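Side-chain contacts in putative glycosyl hydrolase (PDB 3K11), which is probably a glycoside hydrolase of family 88, built on a barrel of helical hairpins, whose substrate is not established: residues Q232-A237 against M293-A298; E228-F233 against C276-V281; F176-E181 against P209-M214; Y334-A339 against G351-L356. All coordinates share one frame; numbering follows the deposited sequence. Where two conformers were deposited one is given.

Interaction 1. Residues Q232-A237 against M293-A298; sequences QFLQFA and MDYFRA
Around Tyr295 and Ala237, whose CA atoms lie 7.8 Å apart, segments 232-237 and 293-298, on helices 222-240 and 289-304, run with directions 48° apart and axes 11.6 Å distant. Tyr295 spans that gap, an aromatic ring being long enough to reach so far. The methyl of Ala237 sits over the middle of one ring face, its CB 3.6 Å from the centroid of the Tyr295 ring and 13° off the normal, a CH-pi contact. Alanine suits the place, since its short side chain lets the ring lie close to helix 222-240. At the ring edge comes Leu234, with CD2 3.9 Å from CE2 of Tyr295. Phe233 and Tyr295 run past one another in opposite senses, the edge of the phenylalanine ring, at CE1, meeting CB of Tyr295 at 3.8 Å. Phe233 CG lies anti to the backbone N (chi1 -171°), which swings the ring toward helix 289-304. The pairing is consistent with the (alpha/alpha)6 barrel of family 88, and Phe241, just past helix 222-240, adds an edge-to-face partner for Tyr295. With an alanine in place of Tyr295, the methyl of Ala237 would probably lose its aromatic cover and a gap open between the helices.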
loop_
_atom_site.group_PDB
_atom_site.type_symbol
_atom_site.label_atom_id
_atom_site.label_comp_id
_atom_site.label_asym_id
_atom_site.label_seq_id
_atom_site.Cartn_x
_atom_site.Cartn_y
_atom_site.Cartn_z
ATOM N N GLN A 232 -8.943 -31.297 5.731
ATOM C CA GLN A 232 -7.752 -30.664 5.152
ATOM C C GLN A 232 -7.982 -29.196 4.926
ATOM O O GLN A 232 -7.173 -28.340 5.310
ATOM C CB GLN A 232 -7.431 -31.299 3.789
ATOM C CG GLN A 232 -6.927 -32.735 3.891
ATOM C CD GLN A 232 -5.570 -32.887 4.536
ATOM O OE1 GLN A 232 -4.749 -31.997 4.477
ATOM N NE2 GLN A 232 -5.334 -34.060 5.130
ATOM N N PHE A 233 -9.077 -28.886 4.268
ATOM C CA PHE A 233 -9.310 -27.459 3.945
ATOM C C PHE A 233 -9.219 -26.608 5.191
ATOM O O PHE A 233 -8.543 -25.591 5.215
ATOM C CB PHE A 233 -10.662 -27.267 3.272
ATOM C CG PHE A 233 -10.871 -25.868 2.732
ATOM C CD1 PHE A 233 -11.370 -24.836 3.548
ATOM C CD2 PHE A 233 -10.593 -25.573 1.418
ATOM C CE1 PHE A 233 -11.531 -23.558 3.057
ATOM C CE2 PHE A 233 -10.747 -24.217 0.925
ATOM C CZ PHE A 233 -11.197 -23.252 1.737
ATOM N N LEU A 234 -9.917 -27.014 6.246
ATOM C CA LEU A 234 -10.015 -26.154 7.412
ATOM C C LEU A 234 -8.738 -26.156 8.243
ATOM O O LEU A 234 -8.368 -25.138 8.859
ATOM C CB LEU A 234 -11.205 -26.599 8.247
ATOM C CG LEU A 234 -12.619 -26.470 7.656
ATOM C CD1 LEU A 234 -13.605 -27.101 8.627
ATOM C CD2 LEU A 234 -13.009 -24.981 7.339
ATOM N N GLN A 235 -8.026 -27.264 8.237
ATOM C CA GLN A 235 -6.735 -27.348 8.982
ATOM C C GLN A 235 -5.656 -26.499 8.319
ATOM O O GLN A 235 -4.804 -25.919 9.000
ATOM C CB GLN A 235 -6.325 -28.827 9.152
ATOM C CG GLN A 235 -7.149 -29.506 10.244
ATOM C CD GLN A 235 -6.819 -30.951 10.531
ATOM O OE1 GLN A 235 -7.472 -31.545 11.400
ATOM N NE2 GLN A 235 -5.850 -31.539 9.823
ATOM N N PHE A 236 -5.637 -26.474 6.972
ATOM C CA PHE A 236 -4.795 -25.538 6.231
ATOM C C PHE A 236 -5.252 -24.104 6.523
ATOM O O PHE A 236 -4.465 -23.239 6.881
ATOM C CB PHE A 236 -4.881 -25.738 4.701
ATOM C CG PHE A 236 -3.930 -26.765 4.136
ATOM C CD1 PHE A 236 -2.642 -26.428 3.831
ATOM C CD2 PHE A 236 -4.351 -28.042 3.821
ATOM C CE1 PHE A 236 -1.758 -27.353 3.279
ATOM C CE2 PHE A 236 -3.446 -28.980 3.273
ATOM C CZ PHE A 236 -2.163 -28.625 3.014
ATOM N N ALA A 237 -6.523 -23.825 6.297
ATOM C CA ALA A 237 -6.981 -22.413 6.383
ATOM C C ALA A 237 -6.791 -21.806 7.768
ATOM O O ALA A 237 -6.444 -20.649 7.847
ATOM C CB ALA A 237 -8.449 -22.256 5.868
HETATM N N MSE A 293 -17.529 -22.061 2.800
HETATM C CA MSE A 293 -18.050 -20.931 2.023
HETATM C C MSE A 293 -17.641 -19.582 2.585
HETATM O O MSE A 293 -17.314 -18.635 1.856
HETATM C CB MSE A 293 -19.571 -21.048 1.893
HETATM C CG MSE A 293 -20.213 -19.955 1.087
HETATM SE SE MSE A 293 -19.694 -19.855 -0.789
HETATM C CE MSE A 293 -20.653 -21.321 -1.414
ATOM N N ASP A 294 -17.697 -19.446 3.889
ATOM C CA ASP A 294 -17.197 -18.246 4.549
ATOM C C ASP A 294 -15.717 -17.958 4.236
ATOM O O ASP A 294 -15.363 -16.812 3.981
ATOM C CB ASP A 294 -17.368 -18.360 6.062
ATOM C CG ASP A 294 -18.827 -18.231 6.513
ATOM O OD1 ASP A 294 -19.717 -17.884 5.695
ATOM O OD2 ASP A 294 -19.070 -18.511 7.701
ATOM N N TYR A 295 -14.872 -18.983 4.278
ATOM C CA TYR A 295 -13.476 -18.829 3.888
ATOM C C TYR A 295 -13.349 -18.400 2.455
ATOM O O TYR A 295 -12.559 -17.497 2.127
ATOM C CB TYR A 295 -12.668 -20.119 4.077
ATOM C CG TYR A 295 -12.006 -20.221 5.420
ATOM C CD1 TYR A 295 -11.034 -19.321 5.799
ATOM C CD2 TYR A 295 -12.329 -21.265 6.300
ATOM C CE1 TYR A 295 -10.417 -19.406 7.021
ATOM C CE2 TYR A 295 -11.671 -21.367 7.522
ATOM C CZ TYR A 295 -10.733 -20.415 7.868
ATOM O OH TYR A 295 -10.094 -20.529 9.076
ATOM N N PHE A 296 -14.124 -19.031 1.575
ATOM C CA PHE A 296 -14.105 -18.660 0.137
ATOM C C PHE A 296 -14.515 -17.224 -0.084
ATOM O O PHE A 296 -13.798 -16.433 -0.702
ATOM C CB PHE A 296 -15.084 -19.530 -0.645
ATOM C CG PHE A 296 -15.127 -19.189 -2.130
ATOM C CD1 PHE A 296 -13.984 -19.319 -2.922
ATOM C CD2 PHE A 296 -16.292 -18.679 -2.691
ATOM C CE1 PHE A 296 -14.002 -18.931 -4.264
ATOM C CE2 PHE A 296 -16.340 -18.299 -4.043
ATOM C CZ PHE A 296 -15.198 -18.443 -4.828
ATOM N N ARG A 297 -15.651 -16.854 0.481
ATOM C CA ARG A 297 -16.101 -15.484 0.354
ATOM C C ARG A 297 -15.142 -14.426 0.917
ATOM O O ARG A 297 -14.985 -13.353 0.314
ATOM C CB ARG A 297 -17.494 -15.349 0.929
ATOM C CG ARG A 297 -18.553 -15.958 0.025
ATOM C CD ARG A 297 -19.889 -15.801 0.653
ATOM N NE ARG A 297 -20.877 -16.296 -0.313
ATOM C CZ ARG A 297 -21.993 -16.940 0.001
ATOM N NH1 ARG A 297 -22.334 -17.144 1.283
ATOM N NH2 ARG A 297 -22.779 -17.399 -0.975
ATOM N N ALA A 298 -14.507 -14.692 2.058
ATOM C CA ALA A 298 -13.537 -13.772 2.636
ATOM C C ALA A 298 -12.312 -13.640 1.728
ATOM O O ALA A 298 -11.774 -12.549 1.562
ATOM C CB ALA A 298 -13.100 -14.214 4.039
#

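Interaction 2. Residues E228-F233 against C276-V281; sequences EAVKQF and CELLDV
A buried, wholly apolar helix-helix contact is made here by Leu278 of helix 265-281, which points its forked end at one side of helix 222-240. Segments 228-233 and 276-281 run roughly antiparallel, with 148° between their directions and 11.2 Å between their axes. A chi1 of -178°, with CG anti to the backbone N, carries the fork of Leu278 toward helix 222-240, where its two methyls part to different residues. CD1 rests on the methyl of Ala229, 3.9 Å from its CB, while CD2 lies 3.8 Å from CB of Phe233 and nearly as close to the first atoms of its ring, which it approaches obliquely. Ala229 and Phe233 stand one helical turn apart, so the leucine fits between successive turns of the facing helix; a branched side chain suits that place because it can touch both. Val230 adds a looser contact, its CG2 4.5 Å from CD2 of Leu278. The contact joins helices 222-240 and 265-281, consistent with the (alpha/alpha)6 barrel of family 88, and helix 202-217 reaches the same region through Met204, against Phe233. Glu228 and Gln232 take no part in the apolar contact and pair with each other instead. Gln232 NE2 donates to Glu228 OE2 at 2.9 Å, with the acceptor near the amide plane but the donor 31° out of the carboxylate plane, on the anti side. Glu228 OE2 also forms a salt bridge with Arg183, and Gln232 is held further by Gly187 O and Phe189 N.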
loop_
_atom_site.group_PDB
_atom_site.type_symbol
_atom_site.label_atom_id
_atom_site.label_comp_id
_atom_site.label_asym_id
_atom_site.label_seq_id
_atom_site.Cartn_x
_atom_site.Cartn_y
_atom_site.Cartn_z
ATOM N N GLU A 228 -12.673 -35.921 4.888
ATOM C CA GLU A 228 -11.217 -35.667 4.838
ATOM C C GLU A 228 -10.904 -34.443 4.011
ATOM O O GLU A 228 -10.061 -33.633 4.408
ATOM C CB GLU A 228 -10.483 -36.883 4.306
ATOM C CG GLU A 228 -8.943 -36.763 4.315
ATOM C CD GLU A 228 -8.352 -36.634 5.709
ATOM O OE1 GLU A 228 -9.057 -36.912 6.717
ATOM O OE2 GLU A 228 -7.164 -36.272 5.790
ATOM N N ALA A 229 -11.602 -34.265 2.892
ATOM C CA ALA A 229 -11.406 -33.045 2.077
ATOM C C ALA A 229 -11.671 -31.768 2.871
ATOM O O ALA A 229 -10.874 -30.805 2.862
ATOM C CB ALA A 229 -12.274 -33.121 0.814
ATOM N N VAL A 230 -12.784 -31.759 3.602
ATOM C CA VAL A 230 -13.118 -30.622 4.474
ATOM C C VAL A 230 -12.104 -30.410 5.619
ATOM O O VAL A 230 -11.696 -29.284 5.925
ATOM C CB VAL A 230 -14.563 -30.746 5.004
ATOM C CG1 VAL A 230 -14.877 -29.690 6.085
ATOM C CG2 VAL A 230 -15.554 -30.574 3.805
ATOM N N LYS A 231 -11.714 -31.498 6.251
ATOM C CA LYS A 231 -10.752 -31.448 7.343
ATOM C C LYS A 231 -9.450 -30.839 6.874
ATOM O O LYS A 231 -8.878 -29.976 7.525
ATOM C CB LYS A 231 -10.503 -32.881 7.833
ATOM C CG LYS A 231 -9.576 -32.971 9.048
ATOM C CD LYS A 231 -9.256 -34.414 9.455
ATOM C CE LYS A 231 -8.170 -34.435 10.618
ATOM N NZ LYS A 231 -7.418 -35.697 10.649
ATOM N N GLN A 232 -8.943 -31.297 5.731
ATOM C CA GLN A 232 -7.752 -30.664 5.152
ATOM C C GLN A 232 -7.982 -29.196 4.926
ATOM O O GLN A 232 -7.173 -28.340 5.310
ATOM C CB GLN A 232 -7.431 -31.299 3.789
ATOM C CG GLN A 232 -6.927 -32.735 3.891
ATOM C CD GLN A 232 -5.570 -32.887 4.536
ATOM O OE1 GLN A 232 -4.749 -31.997 4.477
ATOM N NE2 GLN A 232 -5.334 -34.060 5.130
ATOM N N PHE A 233 -9.077 -28.886 4.268
ATOM C CA PHE A 233 -9.310 -27.459 3.945
ATOM C C PHE A 233 -9.219 -26.608 5.191
ATOM O O PHE A 233 -8.543 -25.591 5.215
ATOM C CB PHE A 233 -10.662 -27.267 3.272
ATOM C CG PHE A 233 -10.871 -25.868 2.732
ATOM C CD1 PHE A 233 -11.370 -24.836 3.548
ATOM C CD2 PHE A 233 -10.593 -25.573 1.418
ATOM C CE1 PHE A 233 -11.531 -23.558 3.057
ATOM C CE2 PHE A 233 -10.747 -24.217 0.925
ATOM C CZ PHE A 233 -11.197 -23.252 1.737
ATOM N N CYS A 276 -13.188 -23.596 -4.925
ATOM C CA CYS A 276 -14.103 -23.896 -6.032
ATOM C C CYS A 276 -14.226 -25.385 -6.293
ATOM O O CYS A 276 -15.331 -25.870 -6.443
ATOM C CB CYS A 276 -13.650 -23.194 -7.325
ATOM S SG CYS A 276 -13.787 -21.384 -7.271
ATOM N N GLU A 277 -13.106 -26.112 -6.344
ATOM C CA GLU A 277 -13.173 -27.543 -6.580
ATOM C C GLU A 277 -13.947 -28.294 -5.496
ATOM O O GLU A 277 -14.709 -29.240 -5.781
ATOM C CB GLU A 277 -11.780 -28.109 -6.703
ATOM C CG GLU A 277 -10.997 -27.658 -7.953
ATOM C CD GLU A 277 -11.440 -28.337 -9.208
ATOM O OE1 GLU A 277 -12.350 -27.811 -9.862
ATOM O OE2 GLU A 277 -10.802 -29.337 -9.595
ATOM N N LEU A 278 -13.738 -27.893 -4.248
ATOM C CA LEU A 278 -14.419 -28.492 -3.095
ATOM C C LEU A 278 -15.888 -28.130 -3.064
ATOM O O LEU A 278 -16.739 -28.993 -2.886
ATOM C CB LEU A 278 -13.711 -28.076 -1.798
ATOM C CG LEU A 278 -14.244 -28.624 -0.483
ATOM C CD1 LEU A 278 -14.329 -30.130 -0.534
ATOM C CD2 LEU A 278 -13.382 -28.135 0.714
ATOM N N LEU A 279 -16.195 -26.853 -3.278
ATOM C CA LEU A 279 -17.585 -26.427 -3.325
ATOM C C LEU A 279 -18.390 -27.000 -4.528
ATOM O O LEU A 279 -19.634 -27.125 -4.479
ATOM C CB LEU A 279 -17.681 -24.905 -3.196
ATOM C CG LEU A 279 -17.328 -24.322 -1.848
ATOM C CD1 LEU A 279 -17.110 -22.854 -2.004
ATOM C CD2 LEU A 279 -18.380 -24.646 -0.757
ATOM N N ASP A 280 -17.684 -27.387 -5.600
ATOM C CA ASP A 280 -18.327 -28.109 -6.692
ATOM C C ASP A 280 -18.794 -29.481 -6.256
ATOM O O ASP A 280 -19.702 -30.040 -6.844
ATOM C CB ASP A 280 -17.343 -28.299 -7.852
ATOM C CG ASP A 280 -17.149 -27.033 -8.698
ATOM O OD1 ASP A 280 -17.960 -26.067 -8.606
ATOM O OD2 ASP A 280 -16.173 -27.035 -9.514
ATOM N N VAL A 281 -18.159 -30.060 -5.243
ATOM C CA VAL A 281 -18.455 -31.459 -4.842
ATOM C C VAL A 281 -19.374 -31.545 -3.620
ATOM O O VAL A 281 -20.260 -32.399 -3.545
ATOM C CB VAL A 281 -17.146 -32.202 -4.562
ATOM C CG1 VAL A 281 -17.402 -33.580 -4.030
ATOM C CG2 VAL A 281 -16.269 -32.302 -5.843
#

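Interaction 3. Residues F176-E181 against P209-M214; sequences FIINKE and PAVAQM
With its CG1 placed anti to the carbonyl carbon (chi1 -67°) and its chain extended beyond, Ile177 sends CD1 straight across to helix 202-217. There it meets the methyl of Ala210, its CD1 3.8 Å from Ala210 CB; the short alanine suits the reach of the isoleucine. The next residue takes a less relaxed path. Ile178 has a chi1 of -147°, away from the usual staggered values, and its CG2 lies between the backbone N and the carbonyl carbon; a bent chi2 then brings its CD1 to 4.0 Å from CG2 of Val211. The Ile178 and Val211 side chains cross at about a right angle. That same CG2 of Val211 also faces CG2 of Ile177, more loosely, at 4.3 Å, so one valine methyl lies near both isoleucines. Branched aliphatic side chains suit this place, since each can offer methyls in more than one direction. Within segment 176-181, Phe176 O accepts from both Lys180 N and Glu181 N, a wider pi-type turn. Ile178 O accepts a hydrogen bond from Arg183 NH2. Val211 is also packed by Tyr225, Glu228 and Ala229 of helix 222-240. With segment axes 10.9 Å apart and directions 100° apart, segment 176-181 lies across helix 202-217, an apolar crossing consistent with the (alpha/alpha)6 barrel of family 88.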
loop_
_atom_site.group_PDB
_atom_site.type_symbol
_atom_site.label_atom_id
_atom_site.label_comp_id
_atom_site.label_asym_id
_atom_site.label_seq_id
_atom_site.Cartn_x
_atom_site.Cartn_y
_atom_site.Cartn_z
ATOM N N PHE A 176 -1.040 -43.256 -3.133
ATOM C CA PHE A 176 0.028 -42.346 -2.659
ATOM C C PHE A 176 -0.515 -41.171 -1.826
ATOM O O PHE A 176 -0.025 -40.870 -0.736
ATOM C CB PHE A 176 0.924 -41.793 -3.775
ATOM C CG PHE A 176 1.861 -40.753 -3.248
ATOM C CD1 PHE A 176 3.036 -41.131 -2.633
ATOM C CD2 PHE A 176 1.519 -39.429 -3.281
ATOM C CE1 PHE A 176 3.847 -40.169 -2.072
ATOM C CE2 PHE A 176 2.331 -38.480 -2.681
ATOM C CZ PHE A 176 3.459 -38.873 -2.064
ATOM N N ILE A 177 -1.477 -40.459 -2.381
ATOM C CA ILE A 177 -2.024 -39.275 -1.727
ATOM C C ILE A 177 -2.523 -39.598 -0.337
ATOM O O ILE A 177 -2.154 -38.932 0.650
ATOM C CB ILE A 177 -3.163 -38.650 -2.587
ATOM C CG1 ILE A 177 -2.580 -38.093 -3.900
ATOM C CG2 ILE A 177 -3.956 -37.530 -1.835
ATOM C CD1 ILE A 177 -3.623 -37.804 -4.946
ATOM N N ILE A 178 -3.374 -40.622 -0.250
ATOM C CA ILE A 178 -4.131 -40.839 0.977
ATOM C C ILE A 178 -3.401 -41.652 2.008
ATOM O O ILE A 178 -3.640 -41.469 3.215
ATOM C CB ILE A 178 -5.560 -41.423 0.675
ATOM C CG1 ILE A 178 -6.557 -40.906 1.716
ATOM C CG2 ILE A 178 -5.502 -42.970 0.528
ATOM C CD1 ILE A 178 -6.893 -39.424 1.584
ATOM N N ASN A 179 -2.494 -42.513 1.570
ATOM C CA ASN A 179 -1.765 -43.379 2.464
ATOM C C ASN A 179 -0.262 -43.139 2.643
ATOM O O ASN A 179 0.291 -43.539 3.651
ATOM C CB ASN A 179 -1.917 -44.822 1.981
ATOM C CG ASN A 179 -3.346 -45.308 2.023
ATOM O OD1 ASN A 179 -4.021 -45.090 3.000
ATOM N ND2 ASN A 179 -3.781 -46.020 1.004
ATOM N N LYS A 180 0.406 -42.547 1.666
ATOM C CA LYS A 180 1.839 -42.380 1.714
ATOM C C LYS A 180 2.355 -40.966 1.931
ATOM O O LYS A 180 3.396 -40.774 2.557
ATOM C CB LYS A 180 2.409 -42.924 0.435
ATOM C CG LYS A 180 2.119 -44.422 0.280
ATOM C CD LYS A 180 2.846 -44.958 -0.928
ATOM C CE LYS A 180 2.571 -46.471 -1.123
ATOM N NZ LYS A 180 3.238 -47.006 -2.379
ATOM N N GLU A 181 1.654 -39.982 1.399
ATOM C CA GLU A 181 2.061 -38.590 1.560
ATOM C C GLU A 181 2.277 -38.217 3.030
ATOM O O GLU A 181 1.449 -38.554 3.874
ATOM C CB GLU A 181 0.995 -37.668 0.944
ATOM C CG GLU A 181 1.197 -36.158 1.167
ATOM C CD GLU A 181 2.591 -35.661 0.805
ATOM O OE1 GLU A 181 3.082 -35.970 -0.312
ATOM O OE2 GLU A 181 3.211 -34.974 1.639
ATOM N N PRO A 209 -8.605 -31.352 -4.027
ATOM C CA PRO A 209 -9.508 -31.753 -5.118
ATOM C C PRO A 209 -9.541 -33.250 -5.405
ATOM O O PRO A 209 -10.615 -33.802 -5.693
ATOM C CB PRO A 209 -8.997 -30.943 -6.317
ATOM C CG PRO A 209 -8.418 -29.687 -5.662
ATOM C CD PRO A 209 -7.676 -30.312 -4.489
ATOM N N ALA A 210 -8.392 -33.919 -5.320
ATOM C CA ALA A 210 -8.332 -35.359 -5.543
ATOM C C ALA A 210 -9.194 -36.105 -4.521
ATOM O O ALA A 210 -9.894 -37.067 -4.856
ATOM C CB ALA A 210 -6.882 -35.839 -5.450
ATOM N N VAL A 211 -9.060 -35.698 -3.257
ATOM C CA VAL A 211 -9.836 -36.309 -2.178
ATOM C C VAL A 211 -11.318 -36.033 -2.413
ATOM O O VAL A 211 -12.127 -36.942 -2.330
ATOM C CB VAL A 211 -9.348 -35.854 -0.776
ATOM C CG1 VAL A 211 -10.216 -36.506 0.334
ATOM C CG2 VAL A 211 -7.845 -36.195 -0.575
ATOM N N ALA A 212 -11.697 -34.781 -2.713
ATOM C CA ALA A 212 -13.084 -34.442 -3.032
ATOM C C ALA A 212 -13.641 -35.278 -4.211
ATOM O O ALA A 212 -14.752 -35.824 -4.137
ATOM C CB ALA A 212 -13.228 -32.898 -3.297
ATOM N N GLN A 213 -12.864 -35.421 -5.279
ATOM C CA GLN A 213 -13.319 -36.216 -6.417
ATOM C C GLN A 213 -13.404 -37.693 -6.107
ATOM O O GLN A 213 -14.317 -38.379 -6.596
ATOM C CB GLN A 213 -12.433 -35.949 -7.647
ATOM C CG GLN A 213 -12.714 -34.575 -8.297
ATOM C CD GLN A 213 -14.062 -34.486 -8.935
ATOM O OE1 GLN A 213 -14.582 -35.466 -9.448
ATOM N NE2 GLN A 213 -14.663 -33.301 -8.907
HETATM N N MSE A 214 -12.475 -38.206 -5.312
HETATM C CA MSE A 214 -12.538 -39.619 -4.923
HETATM C C MSE A 214 -13.809 -39.921 -4.158
HETATM O O MSE A 214 -14.285 -41.066 -4.212
HETATM C CB MSE A 214 -11.379 -40.087 -4.051
HETATM C CG MSE A 214 -10.200 -40.624 -4.699
HETATM SE SE MSE A 214 -10.362 -41.920 -6.080
HETATM C CE MSE A 214 -10.121 -43.540 -5.254
#

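Interaction 4. Residues Y334-A339 against G351-L356; sequences YCLAHA and GPVAQL
Leu336 and Val353 meet obliquely through their branches, CD1 of Leu336 lying 3.5 Å from CG1 of Val353, a snug apolar contact. The leucine reaches forward because its CG stands anti to the carbonyl carbon (chi1 -68°) and its chain continues extended, carrying CD1 toward Val353. Val353 ends at its CB branch, so the CG1 methyl that receives the leucine sits close to the backbone. The backbones are nearest at Leu336 and Ala354, whose CA atoms are 5.9 Å apart. Ala354 directs its CB at the base of Leu336, 4.1 Å from CB of Leu336. Ala354 CB also lies 4.3 Å from the backbone N of Ala337, so its methyl faces main chain as well as side chain. A small residue suits this position, since the segment axes are only 8.8 Å apart. Their directions differ by 143°, as in an antiparallel hairpin, and only a short connection separates helix 326-342 from helix 347-362. Beyond the pair, Leu336 also packs on Val300 and Thr304 of helix 289-304, and Val353 touches Thr304 as well. Ala337 leans on Glu409 and Leu413 of helix 400-416, while Phe382 of a second subunit packs against Val353, so the hairpin is packed by helices 289-304 and 400-416 and also takes part in the subunit interface.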
loop_
_atom_site.group_PDB
_atom_site.type_symbol
_atom_site.label_atom_id
_atom_site.label_comp_id
_atom_site.label_asym_id
_atom_site.label_seq_id
_atom_site.Cartn_x
_atom_site.Cartn_y
_atom_site.Cartn_z
ATOM N N TYR A 334 -10.971 -17.347 -13.574
ATOM C CA TYR A 334 -11.752 -18.576 -13.562
ATOM C C TYR A 334 -12.590 -18.626 -12.291
ATOM O O TYR A 334 -13.782 -18.923 -12.337
ATOM C CB TYR A 334 -10.911 -19.860 -13.641
ATOM C CG TYR A 334 -11.762 -21.045 -13.221
ATOM C CD1 TYR A 334 -12.730 -21.567 -14.075
ATOM C CD2 TYR A 334 -11.663 -21.601 -11.947
ATOM C CE1 TYR A 334 -13.541 -22.602 -13.664
ATOM C CE2 TYR A 334 -12.514 -22.638 -11.520
ATOM C CZ TYR A 334 -13.437 -23.129 -12.399
ATOM O OH TYR A 334 -14.267 -24.166 -12.040
ATOM N N CYS A 335 -11.942 -18.447 -11.146
ATOM C CA CYS A 335 -12.667 -18.609 -9.899
ATOM C C CYS A 335 -13.843 -17.660 -9.780
ATOM O O CYS A 335 -14.883 -18.024 -9.267
ATOM C CB CYS A 335 -11.762 -18.386 -8.718
ATOM S SG CYS A 335 -10.530 -19.739 -8.591
ATOM N N LEU A 336 -13.630 -16.420 -10.191
ATOM C CA LEU A 336 -14.665 -15.402 -10.069
ATOM C C LEU A 336 -15.819 -15.678 -11.009
ATOM O O LEU A 336 -16.992 -15.648 -10.585
ATOM C CB LEU A 336 -14.072 -14.015 -10.288
ATOM C CG LEU A 336 -13.099 -13.486 -9.248
ATOM C CD1 LEU A 336 -12.399 -12.200 -9.792
ATOM C CD2 LEU A 336 -13.759 -13.289 -7.815
ATOM N N ALA A 337 -15.523 -16.002 -12.271
ATOM C CA ALA A 337 -16.596 -16.318 -13.236
ATOM C C ALA A 337 -17.375 -17.539 -12.758
ATOM O O ALA A 337 -18.615 -17.576 -12.847
ATOM C CB ALA A 337 -16.001 -16.555 -14.615
ATOM N N HIS A 338 -16.653 -18.549 -12.264
ATOM C CA HIS A 338 -17.289 -19.788 -11.791
ATOM C C HIS A 338 -18.249 -19.519 -10.616
ATOM O O HIS A 338 -19.385 -20.001 -10.596
ATOM C CB HIS A 338 -16.227 -20.777 -11.350
ATOM C CG HIS A 338 -16.758 -22.139 -11.059
ATOM N ND1 HIS A 338 -17.344 -22.913 -12.040
ATOM C CD2 HIS A 338 -16.781 -22.877 -9.919
ATOM C CE1 HIS A 338 -17.745 -24.058 -11.502
ATOM N NE2 HIS A 338 -17.392 -24.075 -10.226
ATOM N N ALA A 339 -17.758 -18.728 -9.659
ATOM C CA ALA A 339 -18.517 -18.399 -8.450
ATOM C C ALA A 339 -19.766 -17.590 -8.821
ATOM O O ALA A 339 -20.806 -17.761 -8.205
ATOM C CB ALA A 339 -17.654 -17.609 -7.450
ATOM N N GLY A 351 -18.671 -9.377 -11.779
ATOM C CA GLY A 351 -18.573 -9.609 -13.202
ATOM C C GLY A 351 -17.531 -8.738 -13.876
ATOM O O GLY A 351 -16.741 -9.219 -14.671
ATOM N N PRO A 352 -17.528 -7.439 -13.565
ATOM C CA PRO A 352 -16.534 -6.553 -14.184
ATOM C C PRO A 352 -15.085 -6.819 -13.794
ATOM O O PRO A 352 -14.169 -6.538 -14.588
ATOM C CB PRO A 352 -16.998 -5.174 -13.737
ATOM C CG PRO A 352 -18.457 -5.326 -13.523
ATOM C CD PRO A 352 -18.536 -6.664 -12.819
ATOM N N VAL A 353 -14.879 -7.370 -12.597
ATOM C CA VAL A 353 -13.568 -7.809 -12.136
ATOM C C VAL A 353 -13.066 -8.954 -13.004
ATOM O O VAL A 353 -11.960 -8.931 -13.515
ATOM C CB VAL A 353 -13.607 -8.237 -10.667
ATOM C CG1 VAL A 353 -12.197 -8.691 -10.190
ATOM C CG2 VAL A 353 -14.108 -7.056 -9.784
ATOM N N ALA A 354 -13.911 -9.958 -13.182
ATOM C CA ALA A 354 -13.581 -11.099 -14.018
ATOM C C ALA A 354 -13.351 -10.643 -15.460
ATOM O O ALA A 354 -12.411 -11.084 -16.137
ATOM C CB ALA A 354 -14.694 -12.159 -13.924
ATOM N N GLN A 355 -14.243 -9.796 -15.970
ATOM C CA GLN A 355 -14.156 -9.353 -17.347
ATOM C C GLN A 355 -12.841 -8.595 -17.633
ATOM O O GLN A 355 -12.179 -8.835 -18.645
ATOM C CB GLN A 355 -15.375 -8.489 -17.671
ATOM C CG GLN A 355 -15.461 -8.056 -19.155
ATOM C CD GLN A 355 -16.852 -8.080 -19.723
ATOM O OE1 GLN A 355 -17.707 -8.848 -19.285
ATOM N NE2 GLN A 355 -17.068 -7.304 -20.768
ATOM N N LEU A 356 -12.475 -7.683 -16.753
ATOM C CA LEU A 356 -11.235 -6.915 -16.874
ATOM C C LEU A 356 -10.061 -7.865 -16.772
ATOM O O LEU A 356 -9.055 -7.751 -17.506
ATOM C CB LEU A 356 -11.138 -5.868 -15.769
ATOM C CG LEU A 356 -9.817 -5.108 -15.710
ATOM C CD1 LEU A 356 -9.523 -4.347 -17.034
ATOM C CD2 LEU A 356 -9.724 -4.187 -14.490
#

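Overall arrangement
All four contacts are apolar meetings of helices, but their settings differ. Interactions 1 and 2 both use helix 222-240 and share Phe233, which faces Tyr295 in one and Leu278 in the other; only interaction 1 relies on an aromatic face, and it is only partly buried. Interactions 2, 3 and 4 are buried and aliphatic in the main. Interactions 2 and 3 adjoin, Val211 CG1 lying beside Ala229 N, so helices 202-217 and 222-240 are packed together. Interaction 4 lies apart from interaction 3, yet is tied to interaction 2 by a probable hydrogen bond of Asp280 OD1 with His338 NE2 and touches interaction 1 where Phe296 packs on Ala339; it alone reaches another subunit.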